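Local coordinates for protein arginine phosphatase Ywle (Geobacillus stearothermophilus, PDB 4PIC) that removes phosphate from phosphoarginine residues in proteins, probably counteracting the arginine kinase McsB, with almost no activity on phosphotyrosine peptides, at residues T10-R15 / A61-S66; V48-V53 / E124-A129; Y3-V8 / H78-T83; P17-L22 / D131-L136; E24-P29 / L136-A141. All blocks are in the same frame, centred on the assembly; numbering follows the deposited sequence.

Overall arrangement
The chain folds as a four-stranded parallel sheet with helices on both faces, as in other low molecular weight phosphatases. Interaction 3 is the central strand pair, 3-8 with 78-83. After strand 3-9 come the phosphate-binding loop of interaction 1 and helix 15-25, which carries interaction 4 and leads into interaction 5. The later halves of interactions 2, 4 and 5 follow one another along helix 123-150. Their centres are spaced about 11 Å (2 to 4) and 9 Å (4 to 5). Interaction 1 touches interactions 2, 3 and 4, each centre about 13 Å away. The active-site loop thus sits at the C-terminal end of a central strand, against helices that pack on the sheet.

Interaction 1: residues T10-R15 / A61-S66; sequences TGNTCR and AAHRSS. With PO4 (phosphate ion), chain C.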
# COMPACT_ATOMS: atom_id res chain seq x y z
N THR A 10 -7.45 0.53 0.93
CA THR A 10 -6.23 -0.02 1.52
C THR A 10 -6.52 -1.22 2.42
O THR A 10 -6.00 -2.32 2.18
CB THR A 10 -5.40 1.03 2.28
OG1 THR A 10 -5.01 2.06 1.35
CG2 THR A 10 -4.13 0.40 2.90
N GLY A 11 -7.34 -1.01 3.45
CA GLY A 11 -7.57 -2.05 4.44
C GLY A 11 -8.73 -2.98 4.12
O GLY A 11 -8.88 -4.02 4.76
N ASN A 12 -9.54 -2.61 3.12
CA ASN A 12 -10.73 -3.38 2.74
C ASN A 12 -11.64 -3.63 3.94
O ASN A 12 -12.17 -4.73 4.11
CB ASN A 12 -10.33 -4.70 2.07
CG ASN A 12 -11.50 -5.41 1.41
OD1 ASN A 12 -11.60 -6.65 1.49
ND2 ASN A 12 -12.38 -4.66 0.75
N THR A 13 -11.81 -2.60 4.77
CA THR A 13 -12.74 -2.67 5.91
C THR A 13 -13.76 -1.53 5.90
O THR A 13 -14.81 -1.63 6.52
CB THR A 13 -12.04 -2.67 7.29
OG1 THR A 13 -11.25 -1.48 7.42
CG2 THR A 13 -11.15 -3.89 7.46
N CYS A 14 -13.45 -0.46 5.18
CA CYS A 14 -14.29 0.73 5.23
C CYS A 14 -14.91 1.12 3.89
O CYS A 14 -16.04 0.72 3.59
CB CYS A 14 -13.52 1.87 5.91
SG CYS A 14 -13.02 1.42 7.60
N ARG A 15 -14.21 1.87 3.05
CA ARG A 15 -14.84 2.34 1.81
C ARG A 15 -15.14 1.24 0.80
O ARG A 15 -16.27 1.15 0.33
CB ARG A 15 -14.03 3.46 1.14
CG ARG A 15 -14.05 4.77 1.93
CD ARG A 15 -13.10 5.77 1.31
NE ARG A 15 -11.70 5.44 1.57
CZ ARG A 15 -10.69 6.26 1.33
NH1 ARG A 15 -10.91 7.47 0.84
NH2 ARG A 15 -9.45 5.87 1.61
N ALA A 61 -24.85 -7.12 4.98
CA ALA A 61 -24.18 -8.14 4.19
C ALA A 61 -22.95 -8.67 4.93
O ALA A 61 -22.35 -7.97 5.73
CB ALA A 61 -23.78 -7.57 2.86
N ALA A 62 -22.60 -9.92 4.64
CA ALA A 62 -21.37 -10.50 5.15
C ALA A 62 -20.20 -9.90 4.39
O ALA A 62 -20.23 -9.82 3.15
CB ALA A 62 -21.40 -12.01 5.00
N HIS A 63 -19.19 -9.46 5.12
CA HIS A 63 -17.94 -9.04 4.49
C HIS A 63 -16.76 -9.68 5.20
O HIS A 63 -16.71 -9.68 6.44
CB HIS A 63 -17.77 -7.53 4.51
CG HIS A 63 -16.44 -7.08 3.98
ND1 HIS A 63 -16.12 -7.13 2.64
CD2 HIS A 63 -15.34 -6.61 4.62
CE1 HIS A 63 -14.89 -6.70 2.47
NE2 HIS A 63 -14.39 -6.38 3.65
N ARG A 64 -15.82 -10.20 4.42
CA ARG A 64 -14.52 -10.63 4.92
C ARG A 64 -13.45 -9.91 4.13
O ARG A 64 -13.44 -10.00 2.90
CB ARG A 64 -14.31 -12.13 4.70
CG ARG A 64 -15.53 -13.01 4.87
CD ARG A 64 -15.63 -13.55 6.28
NE ARG A 64 -15.56 -12.48 7.27
CZ ARG A 64 -16.04 -12.57 8.50
NH1 ARG A 64 -16.63 -13.69 8.91
NH2 ARG A 64 -15.94 -11.54 9.33
N SER A 65 -12.55 -9.21 4.82
CA SER A 65 -11.50 -8.47 4.12
C SER A 65 -10.57 -9.40 3.35
O SER A 65 -10.37 -10.56 3.73
CB SER A 65 -10.70 -7.61 5.09
OG SER A 65 -9.91 -8.39 5.98
N SER A 66 -10.04 -8.90 2.23
CA SER A 66 -9.13 -9.66 1.39
C SER A 66 -7.98 -8.76 0.95
O SER A 66 -8.19 -7.61 0.59
CB SER A 66 -9.83 -10.16 0.12
OG SER A 66 -11.05 -10.81 0.42
P PO4 C . -8.25 2.99 3.72
O1 PO4 C . -8.31 1.51 4.03
O2 PO4 C . -7.02 3.58 4.36
O3 PO4 C . -8.22 3.20 2.24
O4 PO4 C . -9.46 3.64 4.34
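Asn12 joins the phosphate-binding loop to segment 61-66 with two acceptors. Its side-chain OD1 takes the backbone N-H of Ser66 at 2.8 Å, in the amide plane and on a lone pair. Its backbone O takes the N-H of His63 NE2, also at 2.8 Å. The His63 ring offers its edge to this oxygen, while the Asn12 amide stands at 79° to the ring. With CG anti to the backbone N (chi1 -169°), the Asn12 amide reaches across to 61-66. At its other end ND2 bonds to the hydroxyls of Ser16 and Ser35. Ser65 OG is satisfied elsewhere, by Ala41 O and Ser44 N. An alanine here would remove the whole amide, is likely to leave Ser66 N and both serine hydroxyls short of a partner, and could let the loop drift.

The loop is the CX5R P-loop of this family, running from the nucleophile Cys9 to Arg15. It holds a phosphate ion. Gly11 N donates to phosphate O1 at 2.8 Å. Phosphate O3 is held by Thr10 N at 3.1 Å and by Arg15 NH2 at 3.0 Å, the latter in the guanidinium plane. The ion probably came from the crystallisation liquor, but its place is consistent with the predicted substrate site. Asn12 thus probably acts from the second shell, helping to hold the loop whose Thr10 and Gly11 N-H groups point at the anion.

Interaction 2: residues V48-V53 / E124-A129; sequences VHAKMV and EVYRAA
Tyr126 reaches from helix 123-150 to helix 48-56, and His49 and Ala50 meet its ring. Its CB begins the contact, 4.0 Å from CG1 of Val53. With CG beside the backbone N (chi1 -81°), the ring turns toward the other helix. His49 CB then lies over one ring face, 3.5 Å from the centroid, in a CH-pi contact. On one flank of the ring, CD1 and CE1 also meet His49 ND1. The imidazole directs its edge to the tyrosine face in an offset edge-to-face pair, with planes at 71° and centroids 5.3 Å apart. On the other flank, CD2 comes within 3.6 Å of Ala50 N, and Ala50 CB lies a little further off.

This is helix-to-helix packing within the phosphatase fold. The short axes pass 9.1 Å apart and cross at -56°. Met18 of helix 15-25 packs against Ala50, Val53 and Ala129, so three helices converge here.

At the tip, Tyr126 OH makes a weak hydrogen bond to Ser47 OG and lies against SG of Cys14, a residue of the predicted substrate-binding loop. Further along the helices, Val53 CG1 rests against Arg127, 3.9 Å from its backbone N and 4.1 Å from its CB. The guanidinium of Arg127 forms a salt bridge with Glu56, and His49 ND1 makes a weak hydrogen bond to Gly121 O.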
# COMPACT_ATOMS: atom_id res chain seq x y z
N VAL A 48 -17.20 -1.16 12.26
CA VAL A 48 -18.52 -1.02 12.86
C VAL A 48 -19.32 0.14 12.27
O VAL A 48 -20.52 0.01 12.04
CB VAL A 48 -18.46 -0.96 14.42
CG1 VAL A 48 -17.73 0.30 14.89
CG2 VAL A 48 -19.85 -1.03 15.00
N HIS A 49 -18.67 1.26 12.00
CA HIS A 49 -19.39 2.40 11.44
C HIS A 49 -19.83 2.11 10.01
O HIS A 49 -20.90 2.56 9.60
CB HIS A 49 -18.57 3.69 11.48
CG HIS A 49 -18.51 4.34 12.83
ND1 HIS A 49 -17.56 5.28 13.15
CD2 HIS A 49 -19.30 4.19 13.92
CE1 HIS A 49 -17.76 5.69 14.40
NE2 HIS A 49 -18.80 5.04 14.89
N ALA A 50 -19.02 1.36 9.26
CA ALA A 50 -19.42 0.97 7.90
C ALA A 50 -20.66 0.09 8.00
O ALA A 50 -21.64 0.28 7.26
CB ALA A 50 -18.29 0.23 7.19
N LYS A 51 -20.64 -0.87 8.92
CA LYS A 51 -21.81 -1.71 9.10
C LYS A 51 -23.03 -0.91 9.51
O LYS A 51 -24.13 -1.14 9.02
CB LYS A 51 -21.55 -2.78 10.16
CG LYS A 51 -20.60 -3.88 9.73
CD LYS A 51 -20.72 -5.01 10.74
CE LYS A 51 -19.68 -6.08 10.54
NZ LYS A 51 -19.90 -7.18 11.53
N MSE A 52 -22.84 0.06 10.39
CA MSE A 52 -23.96 0.87 10.85
C MSE A 52 -24.59 1.69 9.74
O MSE A 52 -25.81 1.69 9.59
CB MSE A 52 -23.53 1.78 11.99
CG MSE A 52 -23.44 1.07 13.33
SE MSE A 52 -22.58 2.17 14.67
CE MSE A 52 -22.82 1.03 16.20
N VAL A 53 -23.78 2.40 8.97
CA VAL A 53 -24.37 3.23 7.92
C VAL A 53 -24.96 2.39 6.78
O VAL A 53 -25.95 2.79 6.15
CB VAL A 53 -23.41 4.34 7.40
CG1 VAL A 53 -22.91 5.19 8.57
CG2 VAL A 53 -22.25 3.72 6.67
N GLU A 124 -20.45 10.14 11.15
CA GLU A 124 -20.90 11.13 10.19
C GLU A 124 -20.06 11.13 8.91
O GLU A 124 -20.59 11.36 7.82
CB GLU A 124 -20.90 12.54 10.80
CG GLU A 124 -22.00 12.78 11.83
CD GLU A 124 -21.68 12.20 13.19
OE1 GLU A 124 -20.50 11.93 13.46
OE2 GLU A 124 -22.63 12.02 13.99
N VAL A 125 -18.77 10.85 9.04
CA VAL A 125 -17.92 10.81 7.86
C VAL A 125 -18.13 9.50 7.08
O VAL A 125 -18.06 9.49 5.86
CB VAL A 125 -16.44 11.02 8.20
CG1 VAL A 125 -15.63 11.25 6.92
CG2 VAL A 125 -16.30 12.22 9.12
N TYR A 126 -18.39 8.41 7.80
CA TYR A 126 -18.80 7.17 7.13
C TYR A 126 -20.08 7.38 6.35
O TYR A 126 -20.24 6.86 5.23
CB TYR A 126 -19.00 6.05 8.14
CG TYR A 126 -17.70 5.39 8.55
CD1 TYR A 126 -16.90 5.93 9.56
CD2 TYR A 126 -17.27 4.22 7.93
CE1 TYR A 126 -15.71 5.32 9.92
CE2 TYR A 126 -16.08 3.61 8.29
CZ TYR A 126 -15.31 4.17 9.29
OH TYR A 126 -14.12 3.58 9.68
N ARG A 127 -21.01 8.13 6.92
CA ARG A 127 -22.28 8.39 6.24
C ARG A 127 -22.04 9.24 5.00
O ARG A 127 -22.63 9.00 3.96
CB ARG A 127 -23.28 9.06 7.20
CG ARG A 127 -24.72 9.00 6.72
CD ARG A 127 -25.69 9.51 7.78
NE ARG A 127 -25.77 8.61 8.92
CZ ARG A 127 -25.46 8.95 10.17
NH1 ARG A 127 -25.03 10.18 10.44
NH2 ARG A 127 -25.58 8.06 11.15
N ALA A 128 -21.17 10.23 5.11
CA ALA A 128 -20.84 11.09 3.97
C ALA A 128 -20.25 10.25 2.83
O ALA A 128 -20.63 10.43 1.65
CB ALA A 128 -19.85 12.16 4.40
N ALA A 129 -19.34 9.35 3.18
CA ALA A 129 -18.73 8.45 2.20
C ALA A 129 -19.79 7.54 1.57
O ALA A 129 -19.82 7.36 0.35
CB ALA A 129 -17.63 7.62 2.84

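Interaction 3: residues Y3-V8 / H78-T83; sequences YRILFV and HVLAMT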
# COMPACT_ATOMS: atom_id res chain seq x y z
N TYR A 3 -19.95 -8.41 -16.37
CA TYR A 3 -19.15 -7.46 -15.61
C TYR A 3 -18.63 -8.08 -14.33
O TYR A 3 -19.37 -8.73 -13.60
CB TYR A 3 -19.97 -6.21 -15.30
CG TYR A 3 -20.28 -5.39 -16.52
CD1 TYR A 3 -19.34 -4.51 -17.05
CD2 TYR A 3 -21.52 -5.48 -17.14
CE1 TYR A 3 -19.62 -3.76 -18.17
CE2 TYR A 3 -21.80 -4.74 -18.26
CZ TYR A 3 -20.86 -3.88 -18.77
OH TYR A 3 -21.15 -3.13 -19.89
N ARG A 4 -17.35 -7.87 -14.07
CA ARG A 4 -16.75 -8.27 -12.80
C ARG A 4 -16.08 -7.06 -12.18
O ARG A 4 -14.98 -6.65 -12.57
CB ARG A 4 -15.79 -9.45 -12.99
CG ARG A 4 -16.52 -10.74 -13.40
CD ARG A 4 -15.56 -11.87 -13.80
NE ARG A 4 -14.83 -11.56 -15.02
CZ ARG A 4 -15.27 -11.82 -16.25
NH1 ARG A 4 -16.46 -12.39 -16.42
NH2 ARG A 4 -14.54 -11.51 -17.31
N ILE A 5 -16.79 -6.46 -11.22
CA ILE A 5 -16.40 -5.18 -10.65
C ILE A 5 -15.65 -5.42 -9.34
O ILE A 5 -16.17 -6.04 -8.42
CB ILE A 5 -17.63 -4.33 -10.33
CG1 ILE A 5 -18.52 -4.19 -11.58
CG2 ILE A 5 -17.22 -2.97 -9.78
CD1 ILE A 5 -17.82 -3.60 -12.79
N LEU A 6 -14.42 -4.91 -9.27
CA LEU A 6 -13.57 -5.03 -8.10
C LEU A 6 -13.34 -3.66 -7.49
O LEU A 6 -12.72 -2.79 -8.11
CB LEU A 6 -12.23 -5.65 -8.50
CG LEU A 6 -11.24 -5.82 -7.36
CD1 LEU A 6 -11.75 -6.86 -6.38
CD2 LEU A 6 -9.86 -6.21 -7.89
N PHE A 7 -13.85 -3.44 -6.28
CA PHE A 7 -13.62 -2.17 -5.59
C PHE A 7 -12.41 -2.29 -4.68
O PHE A 7 -12.24 -3.31 -4.03
CB PHE A 7 -14.83 -1.77 -4.74
CG PHE A 7 -16.05 -1.42 -5.53
CD1 PHE A 7 -16.09 -0.26 -6.30
CD2 PHE A 7 -17.18 -2.22 -5.48
CE1 PHE A 7 -17.24 0.07 -7.02
CE2 PHE A 7 -18.33 -1.89 -6.19
CZ PHE A 7 -18.35 -0.74 -6.95
N VAL A 8 -11.58 -1.25 -4.65
CA VAL A 8 -10.31 -1.33 -3.92
C VAL A 8 -10.03 -0.11 -3.03
O VAL A 8 -10.16 1.03 -3.48
CB VAL A 8 -9.13 -1.50 -4.91
CG1 VAL A 8 -7.81 -1.59 -4.13
CG2 VAL A 8 -9.32 -2.74 -5.77
N HIS A 78 -13.34 -4.57 -14.45
CA HIS A 78 -13.10 -3.18 -14.06
C HIS A 78 -12.63 -3.15 -12.63
O HIS A 78 -13.27 -3.73 -11.75
CB HIS A 78 -14.39 -2.35 -14.15
CG HIS A 78 -15.02 -2.35 -15.51
ND1 HIS A 78 -15.62 -3.47 -16.05
CD2 HIS A 78 -15.14 -1.37 -16.43
CE1 HIS A 78 -16.08 -3.18 -17.25
NE2 HIS A 78 -15.81 -1.91 -17.51
N VAL A 79 -11.51 -2.47 -12.40
CA VAL A 79 -10.99 -2.26 -11.06
C VAL A 79 -11.27 -0.82 -10.72
O VAL A 79 -10.75 0.10 -11.36
CB VAL A 79 -9.48 -2.55 -10.99
CG1 VAL A 79 -8.98 -2.35 -9.56
CG2 VAL A 79 -9.19 -3.96 -11.49
N LEU A 80 -12.13 -0.62 -9.73
CA LEU A 80 -12.62 0.71 -9.39
C LEU A 80 -12.08 1.11 -8.03
O LEU A 80 -12.53 0.62 -6.98
CB LEU A 80 -14.15 0.76 -9.45
CG LEU A 80 -14.74 0.42 -10.82
CD1 LEU A 80 -16.28 0.50 -10.82
CD2 LEU A 80 -14.16 1.34 -11.88
N ALA A 81 -11.10 1.99 -8.06
CA ALA A 81 -10.40 2.43 -6.87
C ALA A 81 -11.19 3.52 -6.15
O ALA A 81 -11.89 4.32 -6.78
CB ALA A 81 -9.00 2.94 -7.23
N MSE A 82 -11.05 3.58 -4.83
CA MSE A 82 -11.74 4.61 -4.06
C MSE A 82 -11.13 5.99 -4.27
O MSE A 82 -11.81 7.01 -4.16
CB MSE A 82 -11.78 4.24 -2.57
CG MSE A 82 -12.57 2.96 -2.24
SE MSE A 82 -14.47 3.00 -2.65
CE MSE A 82 -14.42 2.50 -4.50
N THR A 83 -9.82 6.03 -4.53
CA THR A 83 -9.10 7.30 -4.66
C THR A 83 -8.09 7.19 -5.79
O THR A 83 -7.72 6.09 -6.19
CB THR A 83 -8.30 7.63 -3.37
OG1 THR A 83 -7.20 6.72 -3.23
CG2 THR A 83 -9.19 7.56 -2.13
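Phe7 and Leu80 lie side by side on one face of a parallel strand pair, with Phe7 CD1 3.8 Å from Leu80 CB. Ile5 CG2 lies over one face of the Phe7 ring, and Leu80 CD1 nests against both, 3.7 Å from Ile5 CG2. Met82, a selenomethionine bent at chi2 and chi3, folds back to bring CE within 3.7 Å of Phe7 CD1. At the other end, Ile5 CD1 packs on His78 CB and ND1, and the His78 CE1 corner meets Tyr3 CD1 at 3.5 Å with the rings oblique. An alanine in place of His78 would take away the ring and probably leave Tyr3 CD1 without this neighbour and a gap beside Ile5 CD1. On the reverse face, Val8 CG2 meets Val79 CG1 at 3.8 Å.

Five backbone hydrogen bonds join the strands. Strand 31-37 flanks 3-9, and 101-103 flanks 78-81. Helices 15-25 and 123-150 pack on the Phe7 and Leu80 face; helix 84-93 packs on the Val8, Val79 and Ala81 face.

Interaction 4: residues P17-L22 / D131-L136; sequences PMAAAL and DELETL
No ring or other flat group takes part where Leu133 meets Met18, Ala19 and Leu22; the contact is aliphatic throughout. The one carboxylate at its border, that of Glu134, turns to a salt bridge with Lys57. Leu133 does most of the touching. Both its methyls bear on Ala19. CD1 sits 3.8 Å from CB of Met18, a selenomethionine, and equally close to the backbone N of Ala19. CD2 reaches Ala19 CB at 4.0 Å. Leu133 enters much as a knob into the hole between Arg15, Met18, Ala19 and Leu22, the Arg15 corner being its backbone O. Leu22 forms the last wall. Its side chain crosses that of Leu133 at about a right angle, with CD1 3.7 Å from Leu133 CB and 3.9 Å from Glu134 N. The small Ala19 lets the backbones approach, its CA being 6.1 Å from that of Leu133.

The short axes pass 9.7 Å apart and cross at -41°. Helices 15-25 and 123-150 lie side by side on one face of the sheet; Phe7 packs on Ala19 and Met82 on Leu133. Met18 leans on helix 48-56, and Leu133 also touches Leu104 of helix 104-109.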
# COMPACT_ATOMS: atom_id res chain seq x y z
N PRO A 17 -15.61 -2.04 1.05
CA PRO A 17 -16.74 -2.91 1.39
C PRO A 17 -18.09 -2.21 1.30
O PRO A 17 -19.09 -2.84 0.95
CB PRO A 17 -16.45 -3.33 2.83
CG PRO A 17 -14.97 -3.21 2.95
CD PRO A 17 -14.61 -2.01 2.14
N MSE A 18 -18.12 -0.91 1.58
CA MSE A 18 -19.37 -0.18 1.42
C MSE A 18 -19.77 -0.12 -0.06
O MSE A 18 -20.93 -0.33 -0.41
CB MSE A 18 -19.29 1.23 2.01
CG MSE A 18 -19.33 1.24 3.53
SE MSE A 18 -19.61 3.00 4.33
CE MSE A 18 -17.93 3.84 3.80
N ALA A 19 -18.81 0.20 -0.92
CA ALA A 19 -19.04 0.23 -2.35
C ALA A 19 -19.57 -1.11 -2.83
O ALA A 19 -20.56 -1.17 -3.56
CB ALA A 19 -17.76 0.60 -3.08
N ALA A 20 -18.90 -2.19 -2.43
CA ALA A 20 -19.30 -3.53 -2.86
C ALA A 20 -20.69 -3.86 -2.36
O ALA A 20 -21.50 -4.40 -3.11
CB ALA A 20 -18.28 -4.57 -2.38
N ALA A 21 -20.99 -3.52 -1.11
CA ALA A 21 -22.30 -3.83 -0.56
C ALA A 21 -23.41 -3.07 -1.27
O ALA A 21 -24.48 -3.63 -1.53
CB ALA A 21 -22.34 -3.55 0.93
N LEU A 22 -23.17 -1.80 -1.57
CA LEU A 22 -24.17 -0.99 -2.26
C LEU A 22 -24.45 -1.54 -3.64
O LEU A 22 -25.60 -1.59 -4.07
CB LEU A 22 -23.72 0.47 -2.34
CG LEU A 22 -23.78 1.21 -1.01
CD1 LEU A 22 -22.95 2.47 -1.10
CD2 LEU A 22 -25.24 1.54 -0.68
N ASP A 131 -22.93 8.14 1.21
CA ASP A 131 -23.81 8.93 0.37
C ASP A 131 -23.16 9.21 -0.98
O ASP A 131 -23.81 9.13 -2.02
CB ASP A 131 -24.21 10.23 1.07
CG ASP A 131 -25.15 10.00 2.24
OD1 ASP A 131 -25.83 8.95 2.26
OD2 ASP A 131 -25.22 10.89 3.12
N GLU A 132 -21.87 9.52 -0.95
CA GLU A 132 -21.11 9.72 -2.19
C GLU A 132 -21.14 8.44 -3.01
O GLU A 132 -21.40 8.47 -4.21
CB GLU A 132 -19.65 10.09 -1.90
CG GLU A 132 -19.42 11.50 -1.34
CD GLU A 132 -17.98 11.73 -0.92
OE1 GLU A 132 -17.20 10.76 -0.93
OE2 GLU A 132 -17.63 12.88 -0.56
N LEU A 133 -20.89 7.32 -2.34
CA LEU A 133 -20.87 6.03 -3.01
C LEU A 133 -22.23 5.65 -3.56
O LEU A 133 -22.32 5.10 -4.65
CB LEU A 133 -20.39 4.94 -2.05
CG LEU A 133 -18.91 4.96 -1.71
CD1 LEU A 133 -18.63 4.02 -0.54
CD2 LEU A 133 -18.11 4.56 -2.94
N GLU A 134 -23.30 5.94 -2.83
CA GLU A 134 -24.63 5.59 -3.31
C GLU A 134 -24.91 6.30 -4.64
O GLU A 134 -25.39 5.69 -5.60
CB GLU A 134 -25.72 5.92 -2.29
CG GLU A 134 -27.12 5.64 -2.81
CD GLU A 134 -28.11 5.24 -1.73
OE1 GLU A 134 -28.06 5.81 -0.62
OE2 GLU A 134 -28.95 4.36 -2.02
N THR A 135 -24.57 7.59 -4.69
CA THR A 135 -24.79 8.37 -5.90
C THR A 135 -24.00 7.81 -7.06
O THR A 135 -24.53 7.61 -8.16
CB THR A 135 -24.39 9.84 -5.66
OG1 THR A 135 -25.21 10.38 -4.62
CG2 THR A 135 -24.58 10.65 -6.94
N LEU A 136 -22.72 7.52 -6.82
CA LEU A 136 -21.86 7.02 -7.88
C LEU A 136 -22.24 5.60 -8.31
O LEU A 136 -22.13 5.26 -9.50
CB LEU A 136 -20.40 7.08 -7.46
CG LEU A 136 -19.87 8.51 -7.25
CD1 LEU A 136 -18.48 8.50 -6.66
CD2 LEU A 136 -19.87 9.30 -8.55

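Interaction 5: residues E24-P29 / L136-A141; sequences ENKQLP and LIDRLA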
# COMPACT_ATOMS: atom_id res chain seq x y z
N GLU A 24 -23.83 -4.69 -4.77
CA GLU A 24 -24.36 -6.05 -4.67
C GLU A 24 -25.83 -6.02 -4.28
O GLU A 24 -26.62 -6.84 -4.76
CB GLU A 24 -23.53 -6.86 -3.67
CG GLU A 24 -24.03 -8.28 -3.42
CD GLU A 24 -23.84 -9.21 -4.61
OE1 GLU A 24 -23.14 -8.84 -5.57
OE2 GLU A 24 -24.41 -10.32 -4.58
N ASN A 25 -26.20 -5.06 -3.45
CA ASN A 25 -27.60 -4.94 -3.02
C ASN A 25 -28.56 -4.75 -4.19
O ASN A 25 -29.74 -5.10 -4.09
CB ASN A 25 -27.78 -3.80 -2.02
CG ASN A 25 -29.04 -3.95 -1.19
OD1 ASN A 25 -29.32 -5.02 -0.67
ND2 ASN A 25 -29.79 -2.87 -1.07
N LYS A 26 -28.08 -4.17 -5.28
CA LYS A 26 -28.93 -3.95 -6.45
C LYS A 26 -29.24 -5.23 -7.22
O LYS A 26 -30.19 -5.26 -8.01
CB LYS A 26 -28.30 -2.94 -7.40
CG LYS A 26 -28.14 -1.54 -6.82
CD LYS A 26 -27.42 -0.64 -7.81
CE LYS A 26 -27.44 0.81 -7.35
NZ LYS A 26 -28.82 1.36 -7.38
N GLN A 27 -28.42 -6.26 -7.03
CA GLN A 27 -28.63 -7.55 -7.69
C GLN A 27 -28.79 -7.39 -9.20
O GLN A 27 -29.75 -7.90 -9.81
CB GLN A 27 -29.84 -8.27 -7.08
CG GLN A 27 -29.58 -8.78 -5.67
CD GLN A 27 -28.65 -9.96 -5.66
OE1 GLN A 27 -28.95 -11.02 -6.21
NE2 GLN A 27 -27.49 -9.80 -5.02
N LEU A 28 -27.87 -6.65 -9.80
CA LEU A 28 -27.94 -6.41 -11.23
C LEU A 28 -27.58 -7.68 -11.99
O LEU A 28 -26.53 -8.27 -11.76
CB LEU A 28 -26.98 -5.29 -11.64
CG LEU A 28 -27.07 -3.94 -10.95
CD1 LEU A 28 -25.94 -3.04 -11.47
CD2 LEU A 28 -28.42 -3.29 -11.16
N PRO A 29 -28.46 -8.12 -12.91
CA PRO A 29 -28.12 -9.28 -13.74
C PRO A 29 -26.82 -9.05 -14.49
O PRO A 29 -26.58 -7.95 -14.98
CB PRO A 29 -29.30 -9.35 -14.72
CG PRO A 29 -30.43 -8.72 -14.00
CD PRO A 29 -29.83 -7.63 -13.15
N LEU A 136 -22.72 7.52 -6.82
CA LEU A 136 -21.86 7.02 -7.88
C LEU A 136 -22.24 5.60 -8.31
O LEU A 136 -22.13 5.26 -9.50
CB LEU A 136 -20.40 7.08 -7.46
CG LEU A 136 -19.87 8.51 -7.25
CD1 LEU A 136 -18.48 8.50 -6.66
CD2 LEU A 136 -19.87 9.30 -8.55
N ILE A 137 -22.70 4.79 -7.38
CA ILE A 137 -23.05 3.41 -7.70
C ILE A 137 -24.38 3.34 -8.44
O ILE A 137 -24.58 2.47 -9.30
CB ILE A 137 -22.97 2.53 -6.45
CG1 ILE A 137 -21.49 2.37 -6.09
CG2 ILE A 137 -23.62 1.18 -6.66
CD1 ILE A 137 -21.26 1.71 -4.80
N ASP A 138 -25.28 4.28 -8.15
CA ASP A 138 -26.50 4.41 -8.94
C ASP A 138 -26.12 4.74 -10.38
O ASP A 138 -26.66 4.14 -11.33
CB ASP A 138 -27.42 5.49 -8.37
CG ASP A 138 -28.14 5.05 -7.11
OD1 ASP A 138 -28.13 3.84 -6.79
OD2 ASP A 138 -28.75 5.92 -6.44
N ARG A 139 -25.18 5.66 -10.57
CA ARG A 139 -24.75 6.02 -11.92
C ARG A 139 -24.03 4.86 -12.58
O ARG A 139 -24.18 4.63 -13.78
CB ARG A 139 -23.82 7.24 -11.93
CG ARG A 139 -24.28 8.40 -11.07
CD ARG A 139 -25.01 9.49 -11.82
NE ARG A 139 -25.24 10.63 -10.93
CZ ARG A 139 -26.31 11.41 -10.96
NH1 ARG A 139 -27.28 11.18 -11.84
NH2 ARG A 139 -26.42 12.42 -10.11
N LEU A 140 -23.24 4.12 -11.81
CA LEU A 140 -22.57 2.94 -12.32
C LEU A 140 -23.58 1.90 -12.82
O LEU A 140 -23.42 1.35 -13.92
CB LEU A 140 -21.70 2.33 -11.23
CG LEU A 140 -21.01 1.02 -11.59
CD1 LEU A 140 -20.02 1.29 -12.70
CD2 LEU A 140 -20.28 0.47 -10.38
N ALA A 141 -24.61 1.65 -12.02
CA ALA A 141 -25.66 0.70 -12.41
C ALA A 141 -26.30 1.11 -13.73
O ALA A 141 -26.47 0.29 -14.64
CB ALA A 141 -26.71 0.60 -11.32
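Lys26 NZ donates to Asp138 OD1 at 2.6 Å in a salt bridge that ties the two segments together. The oxygen is met on its anti side, with the ammonium 29° out of the carboxylate plane. In the alpha/beta fold of this phosphatase, the contact joins the C-terminal region of helix 15-25 and what follows it to the long helix 123-150. This stretch leads on toward strand 31-37, so it is part of a beta-alpha-beta crossover.

The lysine chain runs extended and bends only at its last torsion (chi4 -67°), which swings NZ to the aspartate. The two side chains cross at about a right angle. On the way the methylenes lie against the helix. Lys26 CD packs on Ala141 CB at 3.8 Å. Lys26 CE lies 3.9 Å from Ile137 CG2. The lysine thus adds an apolar contact to its charged one.

Segment 24-29 is also braced within itself. Gln27 has positive phi, and its side chain folds back to Glu24. Glu24 O accepts from Gln27 N at 3.0 Å and from Gln27 NE2 at 3.1 Å, and the two donors come from opposite faces of the carbonyl plane.

Leu28 follows and also packs on Leu23 and on Gln145 of helix 123-150. Its CD1 methyl sits 3.7 Å from Ala141 CB and 3.9 Å from Ala141 CA.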